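Local coordinates for protein aggregative adherence fimbrial subunit AggA (Escherichia coli O104:H4 str. C227-11, PDB 4PH8) that forms the major subunit of aggregative adherence fimbriae type I, which mediate bacterial adhesion and probably bind host fibronectin, at residues G84-V89 / A95-K100; K39-T42 / C46-A49. One frame throughout, in Å; residues are numbered along the deposited sequence.

In the fold
Both contacts belong to the beta sandwich of a fimbrial subunit of the donor-strand-complemented kind, and they follow one another along the chain. Interaction 2 comes first: strand 34-41 ends and the chain turns into the short helix 44-49, whose Cys46 is disulfide-bonded to Cys14. Interaction 1 is the later hairpin of strands 87-88 and 97-100. Their centres lie 14 Å apart and their nearest atoms about 6 Å, so they do not touch. Strand 108-114 and the loop before it lie between them: Leu108 pairs through its backbone with Val40 and packs against Ala86, Ile97 and Lys99, while Phe107 meets Thr41 and, through its carbonyl, Lys99.

Interaction 1: residues G84-V89 / A95-K100; sequences GGADFV and AKIYKK
Ala95 O lies in the ring plane of Phe88, 3.7 Å from CD1 at its edge, just ahead of the second strand of a short antiparallel beta hairpin of the sandwich. Lys96 then accepts the hydrogen bond from Val89 N (2.9 Å to Lys96 O), and its aliphatic stem runs alongside Val89 CG2; long and flexible, it can cover the valine while its ammonium group makes a cation-pi contact with Trp56. Ile97, buried, shares a face of the sheet with Phe88 and lies beside it, CG1 4.1 Å from Phe88 CE1, a branched shape suited to the packing against Leu108 and Ile82. Tyr98 forms the hydrogen-bonded pair with Asp87, giving its N-H to Asp87 O and taking Asp87 N on its own O. Its chi1 of 62° sets CG between the backbone N and carbonyl carbon, which swings the ring over the neighbouring strand: Asp87 CB sits above one ring face, 3.9 Å from the Tyr98 centroid, in a CH-pi contact. Next, Lys99 NZ makes a salt bridge with Asp83, which probably offsets the charge, and hydrogen bonds to Asn105 OD1 and Phe107 O; its fully extended chain passes Gly85, CG 3.5 Å from Gly85 O.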
ATOM      1  N   GLY A  84      -2.080   5.920 -12.568  1.00 12.96           N
ATOM      2  CA  GLY A  84      -2.903   5.702 -13.730  1.00 13.79           C
ATOM      3  C   GLY A  84      -2.768   4.358 -14.398  1.00 13.27           C
ATOM      4  O   GLY A  84      -3.642   3.981 -15.198  1.00 16.16           O
ATOM      5  N   GLY A  85      -1.687   3.636 -14.102  1.00 12.58           N
ATOM      6  CA  GLY A  85      -1.486   2.315 -14.676  1.00 14.43           C
ATOM      7  C   GLY A  85      -1.941   1.147 -13.823  1.00 14.43           C
ATOM      8  O   GLY A  85      -1.838  -0.003 -14.237  1.00 16.80           O
ATOM      9  N   ALA A  86      -2.421   1.446 -12.626  1.00 13.25           N
ATOM     10  CA  ALA A  86      -2.852   0.426 -11.665  1.00 12.66           C
ATOM     11  C   ALA A  86      -4.359   0.260 -11.766  1.00 11.42           C
ATOM     12  O   ALA A  86      -5.034   1.021 -12.458  1.00 13.65           O
ATOM     13  CB  ALA A  86      -2.462   0.845 -10.258  1.00 13.10           C
ATOM     14  N   ASP A  87      -4.881  -0.748 -11.093  1.00 12.60           N
ATOM     15  CA  ASP A  87      -6.321  -0.991 -11.042  1.00 14.85           C
ATOM     16  C   ASP A  87      -6.717  -1.468  -9.662  1.00 13.01           C
ATOM     17  O   ASP A  87      -5.906  -2.033  -8.937  1.00 13.11           O
ATOM     18  CB  ASP A  87      -6.706  -2.079 -12.052  1.00 18.07           C
ATOM     19  CG  ASP A  87      -6.791  -1.570 -13.448  1.00 21.37           C
ATOM     20  OD1 ASP A  87      -7.832  -0.994 -13.800  1.00 31.09           O
ATOM     21  OD2 ASP A  87      -5.839  -1.790 -14.213  1.00 27.03           O
ATOM     22  N   PHE A  88      -7.982  -1.267  -9.332  1.00 15.57           N
ATOM     23  CA  PHE A  88      -8.610  -1.861  -8.162  1.00 16.98           C
ATOM     24  C   PHE A  88      -9.262  -3.172  -8.572  1.00 17.28           C
ATOM     25  O   PHE A  88      -9.761  -3.292  -9.684  1.00 20.49           O
ATOM     26  CB  PHE A  88      -9.702  -0.942  -7.636  1.00 18.28           C
ATOM     27  CG  PHE A  88      -9.203   0.374  -7.146  1.00 16.72           C
ATOM     28  CD1 PHE A  88      -8.522   0.461  -5.945  1.00 15.77           C
ATOM     29  CD2 PHE A  88      -9.399   1.521  -7.887  1.00 15.65           C
ATOM     30  CE1 PHE A  88      -8.062   1.671  -5.488  1.00 16.92           C
ATOM     31  CE2 PHE A  88      -8.934   2.744  -7.435  1.00 15.98           C
ATOM     32  CZ  PHE A  88      -8.276   2.818  -6.231  1.00 16.31           C
ATOM     33  N   VAL A  89      -9.244  -4.131  -7.658  1.00 15.01           N
ATOM     34  CA  VAL A  89      -9.919  -5.411  -7.835  1.00 20.82           C
ATOM     35  C   VAL A  89     -11.405  -5.200  -8.144  1.00 23.69           C
ATOM     36  O   VAL A  89     -12.080  -4.355  -7.528  1.00 24.05           O
ATOM     37  CB  VAL A  89      -9.734  -6.287  -6.579  1.00 22.62           C
ATOM     38  CG1 VAL A  89     -10.684  -7.481  -6.596  1.00 27.64           C
ATOM     39  CG2 VAL A  89      -8.303  -6.775  -6.485  1.00 22.88           C
ATOM     40  N   ALA A  95     -10.921  -2.393  -2.625  1.00 20.01           N
ATOM     41  CA  ALA A  95      -9.806  -1.432  -2.681  1.00 18.55           C
ATOM     42  C   ALA A  95      -8.437  -2.086  -2.862  1.00 18.46           C
ATOM     43  O   ALA A  95      -7.440  -1.378  -2.956  1.00 15.22           O
ATOM     44  CB  ALA A  95      -9.793  -0.548  -1.447  1.00 20.75           C
ATOM     45  N   LYS A  96      -8.365  -3.414  -2.906  1.00 18.17           N
ATOM     46  CA  LYS A  96      -7.087  -4.075  -3.197  1.00 17.58           C
ATOM     47  C   LYS A  96      -6.595  -3.621  -4.576  1.00 14.73           C
ATOM     48  O   LYS A  96      -7.371  -3.492  -5.513  1.00 15.47           O
ATOM     49  CB  LYS A  96      -7.221  -5.592  -3.110  1.00 19.15           C
ATOM     50  CG  LYS A  96      -5.971  -6.369  -3.467  1.00 19.39           C
ATOM     51  CD  LYS A  96      -6.132  -7.854  -3.173  1.00 22.10           C
ATOM     52  CE  LYS A  96      -6.038  -8.156  -1.694  1.00 22.56           C
ATOM     53  NZ  LYS A  96      -6.370  -9.587  -1.439  1.00 27.93           N
ATOM     54  N   ILE A  97      -5.299  -3.342  -4.678  1.00 13.82           N
ATOM     55  CA  ILE A  97      -4.728  -2.748  -5.880  1.00 12.58           C
ATOM     56  C   ILE A  97      -3.759  -3.706  -6.531  1.00 12.70           C
ATOM     57  O   ILE A  97      -2.987  -4.348  -5.831  1.00 14.32           O
ATOM     58  CB  ILE A  97      -3.922  -1.495  -5.488  1.00 11.93           C
ATOM     59  CG1 ILE A  97      -4.785  -0.564  -4.631  1.00 12.82           C
ATOM     60  CG2 ILE A  97      -3.364  -0.803  -6.726  1.00 11.08           C
ATOM     61  CD1 ILE A  97      -3.965   0.326  -3.709  1.00 13.60           C
ATOM     62  N   TYR A  98      -3.767  -3.770  -7.859  1.00 11.94           N
ATOM     63  CA  TYR A  98      -2.741  -4.495  -8.579  1.00 13.88           C
ATOM     64  C   TYR A  98      -2.245  -3.688  -9.752  1.00 12.47           C
ATOM     65  O   TYR A  98      -2.878  -2.715 -10.187  1.00 13.89           O
ATOM     66  CB  TYR A  98      -3.260  -5.856  -9.073  1.00 16.12           C
ATOM     67  CG  TYR A  98      -4.408  -5.753 -10.043  1.00 17.25           C
ATOM     68  CD1 TYR A  98      -5.717  -5.696  -9.586  1.00 17.05           C
ATOM     69  CD2 TYR A  98      -4.185  -5.706 -11.411  1.00 18.97           C
ATOM     70  CE1 TYR A  98      -6.776  -5.586 -10.464  1.00 19.80           C
ATOM     71  CE2 TYR A  98      -5.239  -5.582 -12.300  1.00 20.75           C
ATOM     72  CZ  TYR A  98      -6.527  -5.535 -11.822  1.00 22.36           C
ATOM     73  OH  TYR A  98      -7.575  -5.422 -12.708  1.00 31.33           O
ATOM     74  N   LYS A  99      -1.101  -4.104 -10.263  1.00 11.10           N
ATOM     75  CA  LYS A  99      -0.542  -3.515 -11.471  1.00 12.40           C
ATOM     76  C   LYS A  99       0.400  -4.484 -12.138  1.00 13.04           C
ATOM     77  O   LYS A  99       1.299  -4.995 -11.490  1.00 13.36           O
ATOM     78  CB  LYS A  99       0.205  -2.248 -11.139  1.00 11.52           C
ATOM     79  CG  LYS A  99       0.745  -1.513 -12.356  1.00 13.75           C
ATOM     80  CD  LYS A  99       1.325  -0.165 -11.927  1.00 12.08           C
ATOM     81  CE  LYS A  99       1.888   0.623 -13.096  1.00 11.87           C
ATOM     82  NZ  LYS A  99       2.276   2.009 -12.716  1.00 12.13           N
ATOM     83  N   LYS A 100       0.189  -4.712 -13.432  1.00 15.10           N
ATOM     84  CA  LYS A 100       1.123  -5.455 -14.251  1.00 17.03           C
ATOM     85  C   LYS A 100       2.234  -4.479 -14.640  1.00 16.23           C
ATOM     86  O   LYS A 100       2.012  -3.527 -15.378  1.00 17.76           O
ATOM     87  CB  LYS A 100       0.399  -6.035 -15.482  1.00 21.21           C
ATOM     88  CG  LYS A 100       1.291  -6.502 -16.620  1.00 28.54           C
ATOM     89  CD  LYS A 100       2.178  -7.673 -16.234  1.00 35.86           C
ATOM     90  CE  LYS A 100       2.415  -8.594 -17.427  1.00 42.23           C
ATOM     91  NZ  LYS A 100       1.439  -9.715 -17.487  1.00 48.97           N
TER
HETATM   92  O   HOH W   1      -6.416  -3.951 -15.649  1.00 44.22           O
HETATM   93  O   HOH W   2     -10.714  -4.288 -12.124  1.00 33.50           O

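Interaction 2: residues K39-T42 / C46-A49; sequences KVTT and CIKA
A strand-to-helix turn of the fimbrial beta sandwich closes here, beside the disulfide that ties the short helix 44-49 to the N-terminal part of the chain. Thr42, just past the end of strand 34-41, directs its side chain at the helix and meets two successive residues of it. Its hydroxyl OG1 is 3.6 Å from Cys46 CB, a van der Waals contact; the hydroxyl's hydrogen bond goes to Pro15 O. With OG1 opposite the backbone N across the first torsion (chi1 -176°), the methyl CG2 falls between the N and the carbonyl carbon and lies between Cys46 CB (3.8 Å) and Ile47 CG1 (3.9 Å). Threonine therefore suits the place, offering a polar branch to the carbonyl of Pro15 and an apolar one to the isoleucine. Ile47 runs past the threonine antiparallel to it, and its CD1 reaches Thr42 O at 3.8 Å and Thr41 OG1, itself hydrogen-bonded to Lys106 O, at 4.2 Å. No hydrogen bond crosses between 39-42 and 46-49, so the contact rests on shape. Cys46 is anchored by its bond to Cys14, three residues before Thr17, which pairs with Thr41. Around this corner, Thr42 also touches Val134 of strand 124-138, Ile47 packs on Lys106 in the loop before strand 108-114, and the helix leads into strand 52-68.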
ATOM      1  N   LYS A  39       4.816   2.478  -2.386  1.00 10.29           N
ATOM      2  CA  LYS A  39       5.303   2.184  -3.717  1.00 11.30           C
ATOM      3  C   LYS A  39       5.806   0.751  -3.705  1.00 10.23           C
ATOM      4  O   LYS A  39       6.474   0.336  -2.762  1.00 11.08           O
ATOM      5  CB  LYS A  39       6.425   3.191  -4.065  1.00 14.72           C
ATOM      6  CG  LYS A  39       7.395   2.807  -5.154  1.00 18.88           C
ATOM      7  CD  LYS A  39       8.384   3.927  -5.469  1.00 19.95           C
ATOM      8  CE  LYS A  39       9.423   4.227  -4.387  1.00 19.56           C
ATOM      9  NZ  LYS A  39      10.206   3.093  -3.873  1.00 23.78           N
ATOM     10  N   VAL A  40       5.466  -0.006  -4.745  1.00 10.50           N
ATOM     11  CA  VAL A  40       5.839  -1.418  -4.834  1.00 10.76           C
ATOM     12  C   VAL A  40       6.489  -1.690  -6.192  1.00 10.32           C
ATOM     13  O   VAL A  40       6.034  -1.211  -7.227  1.00  9.90           O
ATOM     14  CB  VAL A  40       4.616  -2.369  -4.633  1.00 12.44           C
ATOM     15  CG1 VAL A  40       5.090  -3.808  -4.531  1.00 13.72           C
ATOM     16  CG2 VAL A  40       3.836  -1.976  -3.394  1.00 14.12           C
ATOM     17  N   THR A  41       7.563  -2.463  -6.180  1.00 11.00           N
ATOM     18  CA  THR A  41       8.209  -2.858  -7.419  1.00 11.19           C
ATOM     19  C   THR A  41       8.794  -4.242  -7.219  1.00 11.58           C
ATOM     20  O   THR A  41       8.631  -4.863  -6.158  1.00 11.52           O
ATOM     21  CB  THR A  41       9.275  -1.822  -7.860  1.00 11.62           C
ATOM     22  OG1 THR A  41       9.682  -2.072  -9.223  1.00 11.30           O
ATOM     23  CG2 THR A  41      10.470  -1.823  -6.927  1.00 13.15           C
ATOM     24  N   THR A  42       9.445  -4.737  -8.260  1.00 10.57           N
ATOM     25  CA  THR A  42      10.157  -5.991  -8.175  1.00 11.42           C
ATOM     26  C   THR A  42      11.384  -5.897  -9.100  1.00 12.97           C
ATOM     27  O   THR A  42      11.668  -4.827  -9.636  1.00 14.25           O
ATOM     28  CB  THR A  42       9.215  -7.178  -8.520  1.00 11.12           C
ATOM     29  OG1 THR A  42       9.914  -8.413  -8.352  1.00 12.58           O
ATOM     30  CG2 THR A  42       8.729  -7.068  -9.955  1.00 11.82           C
ATOM     31  N   CYS A  46      12.001  -9.952 -13.192  1.00 15.26           N
ATOM     32  CA  CYS A  46      10.598 -10.258 -12.928  1.00 14.11           C
ATOM     33  C   CYS A  46       9.633  -9.381 -13.723  1.00 14.55           C
ATOM     34  O   CYS A  46       8.557  -9.846 -14.120  1.00 15.04           O
ATOM     35  CB  CYS A  46      10.299 -10.176 -11.442  1.00 15.15           C
ATOM     36  SG  CYS A  46      11.018 -11.578 -10.599  1.00 18.42           S
ATOM     37  N   ILE A  47      10.031  -8.139 -13.982  1.00 14.96           N
ATOM     38  CA  ILE A  47       9.227  -7.255 -14.821  1.00 15.39           C
ATOM     39  C   ILE A  47       9.215  -7.777 -16.261  1.00 16.65           C
ATOM     40  O   ILE A  47       8.174  -7.817 -16.910  1.00 19.07           O
ATOM     41  CB  ILE A  47       9.713  -5.791 -14.724  1.00 14.94           C
ATOM     42  CG1 ILE A  47       9.424  -5.282 -13.313  1.00 14.08           C
ATOM     43  CG2 ILE A  47       8.993  -4.921 -15.726  1.00 15.39           C
ATOM     44  CD1 ILE A  47      10.064  -3.963 -12.974  1.00 14.86           C
ATOM     45  N   LYS A  48      10.364  -8.216 -16.739  1.00 15.85           N
ATOM     46  CA  LYS A  48      10.445  -8.777 -18.078  1.00 18.13           C
ATOM     47  C   LYS A  48       9.581 -10.026 -18.188  1.00 18.67           C
ATOM     48  O   LYS A  48       9.030 -10.314 -19.238  1.00 20.55           O
ATOM     49  CB  LYS A  48      11.880  -9.125 -18.423  1.00 22.36           C
ATOM     50  CG  LYS A  48      12.782  -7.926 -18.636  1.00 24.97           C
ATOM     51  CD  LYS A  48      14.052  -8.403 -19.305  1.00 30.81           C
ATOM     52  CE  LYS A  48      15.276  -7.632 -18.890  1.00 32.68           C
ATOM     53  NZ  LYS A  48      16.484  -8.408 -19.296  1.00 33.96           N
ATOM     54  N   ALA A  49       9.472 -10.754 -17.081  1.00 18.68           N
ATOM     55  CA  ALA A  49       8.720 -12.006 -17.048  1.00 20.88           C
ATOM     56  C   ALA A  49       7.206 -11.822 -16.943  1.00 22.39           C
ATOM     57  O   ALA A  49       6.455 -12.778 -17.163  1.00 32.95           O
ATOM     58  CB  ALA A  49       9.218 -12.870 -15.898  1.00 23.97           C
TER